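Local atomic coordinates of putative esterase (PDB entry 7C4D), a protein that probably hydrolyses carboxylic esters, as a marine bacterial carboxylesterase built on the alpha/beta hydrolase fold. Residues 25-30 with 80-85; 104-109 with 211-216; 218-223 with 261-266. One frame throughout, in Å; residues are numbered along the deposited sequence.

Overall arrangement
The three contacts lie around the central, mostly parallel sheet of the alpha/beta hydrolase fold. Contact 1 packs helix 71-84 on strand 25-29. Contact 2 joins helix 97-108 to the loop before strand 217-222. Contact 3 packs helix 260-270 on that strand, on the opposite face of the sheet from contact 1. Contacts 1 and 2 have centres 16 Å apart and meet where I82 CD1 lies 3.7 Å from F105 CZ. Contact 3 is 21 Å from each of the others, centre to centre. S96, H253 and D120 have a geometry consistent with a catalytic triad, as expected for an esterase of this fold; L220 of contact 3 lies near this group without touching it.

Contact 1. Residues 25-30 with 80-85; sequences PLIILH and EFIKSQ
I27 of strand 25-29 meets I82 and F81 of helix 71-84 through a single methyl group. Its CD1 touches both helix side chains. The pair I27 and I82 cross obliquely, not end to end. I27 CD1 is 3.4 Å from I82 CG1, which is tight for two carbons. It is also 3.6 Å from I82 CD1, so the methyl rests alongside the outer part of the longer isoleucine branch. The F81 ring is approached differently. I27 CD1 comes to its edge, near the ring plane, 4.2 Å from CE2.

The torsions of I27 explain this reach. CG1 stands beside the backbone N (chi1 -63°), and the chain then runs extended to CD1 (chi2 174°). The CA atoms of I27 and I82 are 9.2 Å apart, and the two side chains together fill that distance. The bond from CA to CB of I82 does not aim at the strand; CG1 and CD1 make the approach.

One face of the F81 ring carries Q85 CG, 3.6 Å above the plane and offset toward the rim. F16 meets the same ring edge-to-face, and F81 also touches I55 of the neighbouring strand. I82 touches F105 of helix 97-108, and I27 touches V90 of strand 90-95. The strand itself is tied into the sheet by backbone hydrogen bonds of I27 with N91 and I93.

On the helix segment, K83 NZ forms a salt bridge with E80 OE1 at 3.3 Å, on the syn side of the carboxylate but 33° out of its plane. This pair takes no part in the contact with the strand. Between the two segments the contact is wholly hydrocarbon, so its fit probably rests on shape and on burial of the three side chains.

Contact 2. Residues 104-109 with 211-216; sequences WFTAAH and IPVHVP
T106 and A107 meet V213 and V215 through methyl groups, and the flat side chains lie to the side of this contact. The F105 ring has H109 CB over one face, 4.0 Å above the plane and offset toward the rim. F105 also touches L78 and H79 of helix 71-84, and the H79 ring meets that of H109.

On the loop side of the helix, T106 CG2 carries most of the contact. It is 3.8 Å from V215 CG2 and 3.9 Å from V213 CG1, so one methyl touches both valines. The side chains of T106 and V213 cross at about a right angle. The threonine is turned with CG2 opposite the backbone N, which puts OG1 beside that N (chi1 -66°). OG1 is hydrogen-bonded to the carbonyl of A102, one turn back in the helix. This bond satisfies the hydroxyl and is likely to hold the methyl toward the loop.

V213 uses its other branch on the next residue. Its CG2 lies 3.8 Å from A107 CB. The backbones are close at this point, with the CA atoms of A107 and V213 5.8 Å apart; the small alanine suits that spacing. Between the two valines the loop makes an inverse gamma turn centred on H214.

V215 and T106 both touch V113 of strand 113-119, and V213 also touches I239 of helix 232-239. The arrangement belongs to the alpha/beta hydrolase fold: the helix that leads off from the probable nucleophile elbow ends against the connection leading into strand 217-222.

Contact 3. Residues 218-223 with 261-266; sequences LFLKGE and KIFIQK
Strand 218-222 and helix 261-266 run nearly antiparallel, at 161°, with their axes 10.9 Å apart at closest approach. L220 bridges the space with both of its methyls. CD1 goes to F263, 3.9 Å from CE2, and meets the ring at a slant. CD2 goes to K266, 3.7 Å from CB and 4.1 Å from CG. With CG turned anti to the carbonyl carbon (chi1 -75°), L220 can send one methyl to each helix residue.

K266 offers only the base of its side chain. Its chain bends at chi2 (-48°), and the ammonium end leads away from the strand. The contact therefore uses the aliphatic carbons of the lysine, while its charge stays outside the apolar layer. L218 adds a smaller touch, with CD2 3.8 Å from the carbonyl O of K266; this is a van der Waals contact.

Cut back to an alanine here, the side chain of L220 would lose both methyls, and a gap would probably open beside F263 CE2 and K266 CB, with the phenyl ring less firmly held on that side.

F263 also meets W39 edge-to-face and touches I42 of helix 40-46 and A119 of strand 113-119. L220 touches I117 and V246 on the strands flanking its own. Further along the strand, G222 N is hydrogen-bonded to D120 OD1; D120 is the likely acid of the triad pattern. The contact is the packing of the last helix on one face of the central sheet, as in the alpha/beta hydrolase fold, where this helix and helix 40-46 cover the same face.

Contact 1. Residues 25-30 with 80-85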
loop_
_atom_site.group_PDB
_atom_site.type_symbol
_atom_site.label_atom_id
_atom_site.label_comp_id
_atom_site.label_asym_id
_atom_site.label_seq_id
_atom_site.Cartn_x
_atom_site.Cartn_y
_atom_site.Cartn_z
ATOM N N PRO A 25 -12.088 -3.517 -14.332
ATOM C CA PRO A 25 -11.770 -2.712 -13.155
ATOM C C PRO A 25 -10.352 -3.035 -12.743
ATOM O O PRO A 25 -9.855 -4.139 -12.960
ATOM C CB PRO A 25 -12.720 -3.213 -12.073
ATOM C CG PRO A 25 -13.811 -3.880 -12.889
ATOM C CD PRO A 25 -13.116 -4.526 -14.062
ATOM N N LEU A 26 -9.708 -2.017 -12.177
ATOM C CA LEU A 26 -8.367 -2.131 -11.659
ATOM C C LEU A 26 -8.369 -1.363 -10.339
ATOM O O LEU A 26 -8.585 -0.153 -10.325
ATOM C CB LEU A 26 -7.402 -1.543 -12.695
ATOM C CG LEU A 26 -5.924 -1.430 -12.289
ATOM C CD1 LEU A 26 -5.381 -2.764 -11.836
ATOM C CD2 LEU A 26 -5.086 -0.902 -13.463
ATOM N N ILE A 27 -8.126 -2.090 -9.244
ATOM C CA ILE A 27 -8.097 -1.511 -7.914
ATOM C C ILE A 27 -6.646 -1.332 -7.496
ATOM O O ILE A 27 -5.876 -2.301 -7.571
ATOM C CB ILE A 27 -8.894 -2.397 -6.911
ATOM C CG1 ILE A 27 -10.379 -2.474 -7.276
ATOM C CG2 ILE A 27 -8.696 -1.902 -5.481
ATOM C CD1 ILE A 27 -11.226 -3.435 -6.439
ATOM N N ILE A 28 -6.295 -0.114 -7.035
ATOM C CA ILE A 28 -4.939 0.138 -6.557
ATOM C C ILE A 28 -4.991 0.395 -5.038
ATOM O O ILE A 28 -5.810 1.185 -4.581
ATOM C CB ILE A 28 -4.280 1.281 -7.356
ATOM C CG1 ILE A 28 -4.416 1.063 -8.865
ATOM C CG2 ILE A 28 -2.827 1.546 -6.980
ATOM C CD1 ILE A 28 -3.634 2.106 -9.725
ATOM N N LEU A 29 -4.129 -0.293 -4.276
ATOM C CA LEU A 29 -4.024 -0.174 -2.820
ATOM C C LEU A 29 -2.627 0.309 -2.429
ATOM O O LEU A 29 -1.615 -0.367 -2.659
ATOM C CB LEU A 29 -4.289 -1.529 -2.145
ATOM C CG LEU A 29 -5.616 -2.211 -2.432
ATOM C CD1 LEU A 29 -5.731 -3.468 -1.584
ATOM C CD2 LEU A 29 -6.751 -1.273 -2.121
ATOM N N HIS A 30 -2.576 1.491 -1.819
ATOM C CA HIS A 30 -1.347 2.079 -1.322
ATOM C C HIS A 30 -0.790 1.286 -0.107
ATOM O O HIS A 30 -1.439 0.397 0.478
ATOM C CB HIS A 30 -1.652 3.536 -0.965
ATOM C CG HIS A 30 -2.605 3.634 0.174
ATOM N ND1 HIS A 30 -2.200 3.505 1.491
ATOM C CD2 HIS A 30 -3.946 3.757 0.211
ATOM C CE1 HIS A 30 -3.237 3.576 2.286
ATOM N NE2 HIS A 30 -4.330 3.740 1.528
ATOM N N GLU A 80 -15.848 -5.784 0.807
ATOM C CA GLU A 80 -17.045 -4.956 0.914
ATOM C C GLU A 80 -17.081 -3.860 -0.161
ATOM O O GLU A 80 -18.133 -3.612 -0.748
ATOM C CB GLU A 80 -17.141 -4.291 2.296
ATOM C CG GLU A 80 -17.337 -5.261 3.453
ATOM C CD GLU A 80 -18.453 -6.280 3.290
ATOM O OE1 GLU A 80 -18.272 -7.433 3.765
ATOM O OE2 GLU A 80 -19.504 -5.922 2.695
ATOM N N PHE A 81 -15.945 -3.189 -0.395
ATOM C CA PHE A 81 -15.830 -2.208 -1.469
ATOM C C PHE A 81 -16.211 -2.797 -2.829
ATOM O O PHE A 81 -16.967 -2.189 -3.601
ATOM C CB PHE A 81 -14.468 -1.508 -1.468
ATOM C CG PHE A 81 -14.281 -0.625 -2.669
ATOM C CD1 PHE A 81 -14.758 0.673 -2.680
ATOM C CD2 PHE A 81 -13.726 -1.133 -3.829
ATOM C CE1 PHE A 81 -14.619 1.465 -3.811
ATOM C CE2 PHE A 81 -13.581 -0.338 -4.955
ATOM C CZ PHE A 81 -14.019 0.967 -4.946
ATOM N N ILE A 82 -15.693 -3.996 -3.116
ATOM C CA ILE A 82 -15.946 -4.665 -4.379
ATOM C C ILE A 82 -17.437 -5.014 -4.503
ATOM O O ILE A 82 -18.026 -4.859 -5.581
ATOM C CB ILE A 82 -14.954 -5.849 -4.513
ATOM C CG1 ILE A 82 -13.551 -5.301 -4.853
ATOM C CG2 ILE A 82 -15.427 -6.845 -5.545
ATOM C CD1 ILE A 82 -12.388 -6.211 -4.549
ATOM N N LYS A 83 -18.068 -5.392 -3.371
ATOM C CA LYS A 83 -19.500 -5.671 -3.322
ATOM C C LYS A 83 -20.292 -4.408 -3.636
ATOM O O LYS A 83 -21.120 -4.411 -4.540
ATOM C CB LYS A 83 -19.977 -6.157 -1.944
ATOM C CG LYS A 83 -19.560 -7.563 -1.548
ATOM C CD LYS A 83 -19.785 -7.833 -0.073
ATOM C CE LYS A 83 -19.591 -9.288 0.297
ATOM N NZ LYS A 83 -19.820 -9.501 1.744
ATOM N N SER A 84 -20.021 -3.327 -2.884
ATOM C CA SER A 84 -20.810 -2.102 -2.985
ATOM C C SER A 84 -20.674 -1.391 -4.340
ATOM O O SER A 84 -21.424 -0.464 -4.594
ATOM C CB SER A 84 -20.550 -1.162 -1.851
ATOM O OG SER A 84 -19.296 -0.515 -1.985
ATOM N N GLN A 85 -19.748 -1.824 -5.209
ATOM C CA GLN A 85 -19.529 -1.220 -6.514
ATOM C C GLN A 85 -19.968 -2.202 -7.601
ATOM O O GLN A 85 -19.836 -1.902 -8.777
ATOM C CB GLN A 85 -18.037 -0.908 -6.728
ATOM C CG GLN A 85 -17.502 0.243 -5.895
ATOM C CD GLN A 85 -18.216 1.520 -6.245
ATOM O OE1 GLN A 85 -18.675 2.239 -5.365
ATOM N NE2 GLN A 85 -18.330 1.803 -7.537
#

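Contact 2. Residues 104-109 with 211-216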
loop_
_atom_site.group_PDB
_atom_site.type_symbol
_atom_site.label_atom_id
_atom_site.label_comp_id
_atom_site.label_asym_id
_atom_site.label_seq_id
_atom_site.Cartn_x
_atom_site.Cartn_y
_atom_site.Cartn_z
ATOM N N TRP A 104 -3.844 -11.419 0.738
ATOM C CA TRP A 104 -4.847 -11.962 1.661
ATOM C C TRP A 104 -6.188 -12.103 0.954
ATOM O O TRP A 104 -6.748 -13.195 0.927
ATOM C CB TRP A 104 -5.007 -11.087 2.914
ATOM C CG TRP A 104 -4.191 -11.545 4.079
ATOM C CD1 TRP A 104 -2.850 -11.384 4.258
ATOM C CD2 TRP A 104 -4.671 -12.264 5.231
ATOM N NE1 TRP A 104 -2.457 -11.941 5.446
ATOM C CE2 TRP A 104 -3.553 -12.488 6.066
ATOM C CE3 TRP A 104 -5.930 -12.716 5.646
ATOM C CZ2 TRP A 104 -3.663 -13.160 7.287
ATOM C CZ3 TRP A 104 -6.034 -13.381 6.850
ATOM C CH2 TRP A 104 -4.915 -13.602 7.657
ATOM N N PHE A 105 -6.668 -10.986 0.370
ATOM C CA PHE A 105 -7.939 -10.967 -0.338
ATOM C C PHE A 105 -8.006 -11.990 -1.477
ATOM O O PHE A 105 -9.052 -12.607 -1.674
ATOM C CB PHE A 105 -8.365 -9.555 -0.762
ATOM C CG PHE A 105 -9.576 -9.561 -1.666
ATOM C CD1 PHE A 105 -10.865 -9.513 -1.138
ATOM C CD2 PHE A 105 -9.432 -9.641 -3.052
ATOM C CE1 PHE A 105 -11.973 -9.595 -1.978
ATOM C CE2 PHE A 105 -10.542 -9.691 -3.890
ATOM C CZ PHE A 105 -11.805 -9.667 -3.350
ATOM N N THR A 106 -6.905 -12.132 -2.233
ATOM C CA THR A 106 -6.850 -12.960 -3.434
ATOM C C THR A 106 -6.908 -14.451 -3.070
ATOM O O THR A 106 -7.582 -15.225 -3.744
ATOM C CB THR A 106 -5.569 -12.641 -4.239
ATOM O OG1 THR A 106 -5.676 -11.296 -4.722
ATOM C CG2 THR A 106 -5.304 -13.591 -5.392
ATOM N N ALA A 107 -6.141 -14.855 -2.048
ATOM C CA ALA A 107 -6.171 -16.212 -1.517
ATOM C C ALA A 107 -7.568 -16.565 -0.945
ATOM O O ALA A 107 -8.110 -17.614 -1.253
ATOM C CB ALA A 107 -5.084 -16.340 -0.479
ATOM N N ALA A 108 -8.177 -15.673 -0.158
ATOM C CA ALA A 108 -9.537 -15.823 0.359
ATOM C C ALA A 108 -10.608 -15.799 -0.724
ATOM O O ALA A 108 -11.680 -16.362 -0.490
ATOM C CB ALA A 108 -9.873 -14.778 1.403
ATOM N N HIS A 109 -10.379 -15.079 -1.843
ATOM C CA HIS A 109 -11.422 -14.926 -2.853
ATOM C C HIS A 109 -10.866 -14.959 -4.280
ATOM O O HIS A 109 -11.125 -14.040 -5.058
ATOM C CB HIS A 109 -12.248 -13.652 -2.646
ATOM C CG HIS A 109 -12.902 -13.529 -1.318
ATOM N ND1 HIS A 109 -12.374 -12.752 -0.306
ATOM C CD2 HIS A 109 -14.036 -14.078 -0.828
ATOM C CE1 HIS A 109 -13.147 -12.823 0.754
ATOM N NE2 HIS A 109 -14.178 -13.624 0.449
ATOM N N ILE A 211 -3.537 -22.998 -0.252
ATOM C CA ILE A 211 -2.462 -22.985 -1.231
ATOM C C ILE A 211 -2.699 -24.191 -2.132
ATOM O O ILE A 211 -3.232 -25.175 -1.639
ATOM C CB ILE A 211 -1.129 -23.132 -0.475
ATOM C CG1 ILE A 211 -0.513 -21.779 -0.129
ATOM C CG2 ILE A 211 -0.132 -24.040 -1.189
ATOM C CD1 ILE A 211 0.575 -21.905 0.925
ATOM N N PRO A 212 -2.402 -24.163 -3.459
ATOM C CA PRO A 212 -1.959 -22.952 -4.168
ATOM C C PRO A 212 -3.116 -22.027 -4.549
ATOM O O PRO A 212 -4.275 -22.466 -4.633
ATOM C CB PRO A 212 -1.349 -23.520 -5.464
ATOM C CG PRO A 212 -2.174 -24.780 -5.740
ATOM C CD PRO A 212 -2.511 -25.324 -4.367
ATOM N N VAL A 213 -2.789 -20.742 -4.779
ATOM C CA VAL A 213 -3.766 -19.806 -5.318
ATOM C C VAL A 213 -3.624 -19.809 -6.842
ATOM O O VAL A 213 -2.537 -19.527 -7.362
ATOM C CB VAL A 213 -3.589 -18.385 -4.749
ATOM C CG1 VAL A 213 -4.695 -17.457 -5.235
ATOM C CG2 VAL A 213 -3.524 -18.359 -3.236
ATOM N N HIS A 214 -4.734 -20.094 -7.533
ATOM C CA HIS A 214 -4.791 -20.175 -8.991
ATOM C C HIS A 214 -5.149 -18.816 -9.605
ATOM O O HIS A 214 -6.177 -18.667 -10.276
ATOM C CB HIS A 214 -5.802 -21.244 -9.442
ATOM C CG HIS A 214 -5.536 -22.623 -8.937
ATOM N ND1 HIS A 214 -4.510 -23.413 -9.429
ATOM C CD2 HIS A 214 -6.160 -23.362 -7.996
ATOM C CE1 HIS A 214 -4.504 -24.571 -8.798
ATOM N NE2 HIS A 214 -5.514 -24.567 -7.918
ATOM N N VAL A 215 -4.297 -17.812 -9.356
ATOM C CA VAL A 215 -4.487 -16.477 -9.913
ATOM C C VAL A 215 -3.129 -16.072 -10.455
ATOM O O VAL A 215 -2.147 -16.235 -9.736
ATOM C CB VAL A 215 -4.970 -15.440 -8.867
ATOM C CG1 VAL A 215 -5.054 -14.019 -9.435
ATOM C CG2 VAL A 215 -6.303 -15.836 -8.247
ATOM N N PRO A 216 -3.020 -15.571 -11.716
ATOM C CA PRO A 216 -1.754 -15.024 -12.219
ATOM C C PRO A 216 -1.264 -13.842 -11.373
ATOM O O PRO A 216 -2.008 -12.915 -11.135
ATOM C CB PRO A 216 -2.073 -14.551 -13.653
ATOM C CG PRO A 216 -3.338 -15.287 -14.033
ATOM C CD PRO A 216 -4.083 -15.552 -12.733
#

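Contact 3. Residues 218-223 with 261-266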
loop_
_atom_site.group_PDB
_atom_site.type_symbol
_atom_site.label_atom_id
_atom_site.label_comp_id
_atom_site.label_asym_id
_atom_site.label_seq_id
_atom_site.Cartn_x
_atom_site.Cartn_y
_atom_site.Cartn_z
ATOM N N LEU A 218 2.054 -10.985 -10.409
ATOM C CA LEU A 218 3.316 -10.327 -10.755
ATOM C C LEU A 218 3.898 -9.668 -9.501
ATOM O O LEU A 218 3.211 -8.885 -8.851
ATOM C CB LEU A 218 3.070 -9.300 -11.876
ATOM C CG LEU A 218 4.241 -8.352 -12.202
ATOM C CD1 LEU A 218 5.458 -9.133 -12.678
ATOM C CD2 LEU A 218 3.838 -7.314 -13.267
ATOM N N PHE A 219 5.132 -10.048 -9.124
ATOM C CA PHE A 219 5.866 -9.387 -8.054
ATOM C C PHE A 219 6.875 -8.442 -8.705
ATOM O O PHE A 219 7.757 -8.863 -9.466
ATOM C CB PHE A 219 6.498 -10.425 -7.112
ATOM C CG PHE A 219 5.493 -11.161 -6.259
ATOM C CD1 PHE A 219 4.619 -12.095 -6.813
ATOM C CD2 PHE A 219 5.353 -10.860 -4.903
ATOM C CE1 PHE A 219 3.671 -12.760 -6.029
ATOM C CE2 PHE A 219 4.376 -11.490 -4.127
ATOM C CZ PHE A 219 3.543 -12.442 -4.687
ATOM N N LEU A 220 6.717 -7.148 -8.422
ATOM C CA LEU A 220 7.661 -6.146 -8.884
ATOM C C LEU A 220 8.559 -5.737 -7.718
ATOM O O LEU A 220 8.098 -5.175 -6.737
ATOM C CB LEU A 220 6.901 -4.947 -9.446
ATOM C CG LEU A 220 6.247 -5.116 -10.822
ATOM C CD1 LEU A 220 5.308 -3.944 -11.033
ATOM C CD2 LEU A 220 7.301 -5.105 -11.921
ATOM N N LYS A 221 9.852 -6.017 -7.859
ATOM C CA LYS A 221 10.885 -5.755 -6.877
ATOM C C LYS A 221 11.649 -4.489 -7.263
ATOM O O LYS A 221 11.999 -4.309 -8.419
ATOM C CB LYS A 221 11.895 -6.899 -6.952
ATOM C CG LYS A 221 12.906 -6.890 -5.821
ATOM C CD LYS A 221 14.172 -7.658 -6.093
ATOM C CE LYS A 221 15.323 -7.129 -5.264
ATOM N NZ LYS A 221 16.593 -7.699 -5.759
ATOM N N GLY A 222 11.880 -3.591 -6.305
ATOM C CA GLY A 222 12.835 -2.509 -6.528
ATOM C C GLY A 222 14.267 -3.031 -6.403
ATOM O O GLY A 222 14.586 -3.776 -5.470
ATOM N N GLU A 223 15.124 -2.691 -7.369
ATOM C CA GLU A 223 16.518 -3.154 -7.381
ATOM C C GLU A 223 17.233 -2.783 -6.077
ATOM O O GLU A 223 17.935 -3.615 -5.517
ATOM C CB GLU A 223 17.281 -2.547 -8.568
ATOM C CG GLU A 223 18.684 -3.111 -8.781
ATOM C CD GLU A 223 19.672 -2.222 -9.528
ATOM O OE1 GLU A 223 19.243 -1.365 -10.331
ATOM O OE2 GLU A 223 20.886 -2.379 -9.297
ATOM N N LYS A 261 7.492 5.352 -15.228
ATOM C CA LYS A 261 7.410 4.970 -16.625
ATOM C C LYS A 261 7.630 3.467 -16.714
ATOM O O LYS A 261 6.887 2.779 -17.396
ATOM C CB LYS A 261 8.459 5.717 -17.466
ATOM C CG LYS A 261 8.414 5.440 -18.964
ATOM C CD LYS A 261 9.595 6.024 -19.748
ATOM C CE LYS A 261 9.699 5.561 -21.192
ATOM N NZ LYS A 261 8.676 6.179 -22.075
ATOM N N ILE A 262 8.668 2.966 -16.041
ATOM C CA ILE A 262 8.906 1.532 -16.054
ATOM C C ILE A 262 7.797 0.799 -15.265
ATOM O O ILE A 262 7.480 -0.351 -15.565
ATOM C CB ILE A 262 10.328 1.197 -15.582
ATOM C CG1 ILE A 262 11.412 1.914 -16.412
ATOM C CG2 ILE A 262 10.543 -0.309 -15.520
ATOM C CD1 ILE A 262 12.833 1.449 -16.101
ATOM N N PHE A 263 7.148 1.466 -14.296
ATOM C CA PHE A 263 6.110 0.806 -13.529
ATOM C C PHE A 263 4.943 0.486 -14.461
ATOM O O PHE A 263 4.422 -0.618 -14.475
ATOM C CB PHE A 263 5.696 1.633 -12.308
ATOM C CG PHE A 263 4.795 0.869 -11.367
ATOM C CD1 PHE A 263 3.425 0.814 -11.572
ATOM C CD2 PHE A 263 5.319 0.185 -10.283
ATOM C CE1 PHE A 263 2.596 0.074 -10.731
ATOM C CE2 PHE A 263 4.486 -0.527 -9.424
ATOM C CZ PHE A 263 3.135 -0.615 -9.666
ATOM N N ILE A 264 4.582 1.462 -15.280
ATOM C CA ILE A 264 3.451 1.364 -16.182
ATOM C C ILE A 264 3.723 0.317 -17.262
ATOM O O ILE A 264 2.838 -0.441 -17.656
ATOM C CB ILE A 264 3.157 2.784 -16.711
ATOM C CG1 ILE A 264 2.484 3.603 -15.609
ATOM C CG2 ILE A 264 2.300 2.781 -17.974
ATOM C CD1 ILE A 264 2.720 5.080 -15.697
ATOM N N GLN A 265 4.971 0.276 -17.722
ATOM C CA GLN A 265 5.401 -0.645 -18.750
ATOM C C GLN A 265 5.155 -2.075 -18.288
ATOM O O GLN A 265 4.479 -2.819 -18.986
ATOM C CB GLN A 265 6.838 -0.287 -19.128
ATOM C CG GLN A 265 7.772 -1.406 -19.559
ATOM C CD GLN A 265 9.173 -0.836 -19.684
ATOM O OE1 GLN A 265 9.364 0.296 -20.127
ATOM N NE2 GLN A 265 10.169 -1.597 -19.258
ATOM N N LYS A 266 5.718 -2.448 -17.129
ATOM C CA LYS A 266 5.620 -3.805 -16.607
ATOM C C LYS A 266 4.179 -4.214 -16.277
ATOM O O LYS A 266 3.825 -5.362 -16.506
ATOM C CB LYS A 266 6.511 -3.945 -15.384
ATOM C CG LYS A 266 7.979 -3.708 -15.675
ATOM C CD LYS A 266 8.492 -4.453 -16.874
ATOM C CE LYS A 266 10.004 -4.405 -16.959
ATOM N NZ LYS A 266 10.472 -5.025 -18.221
#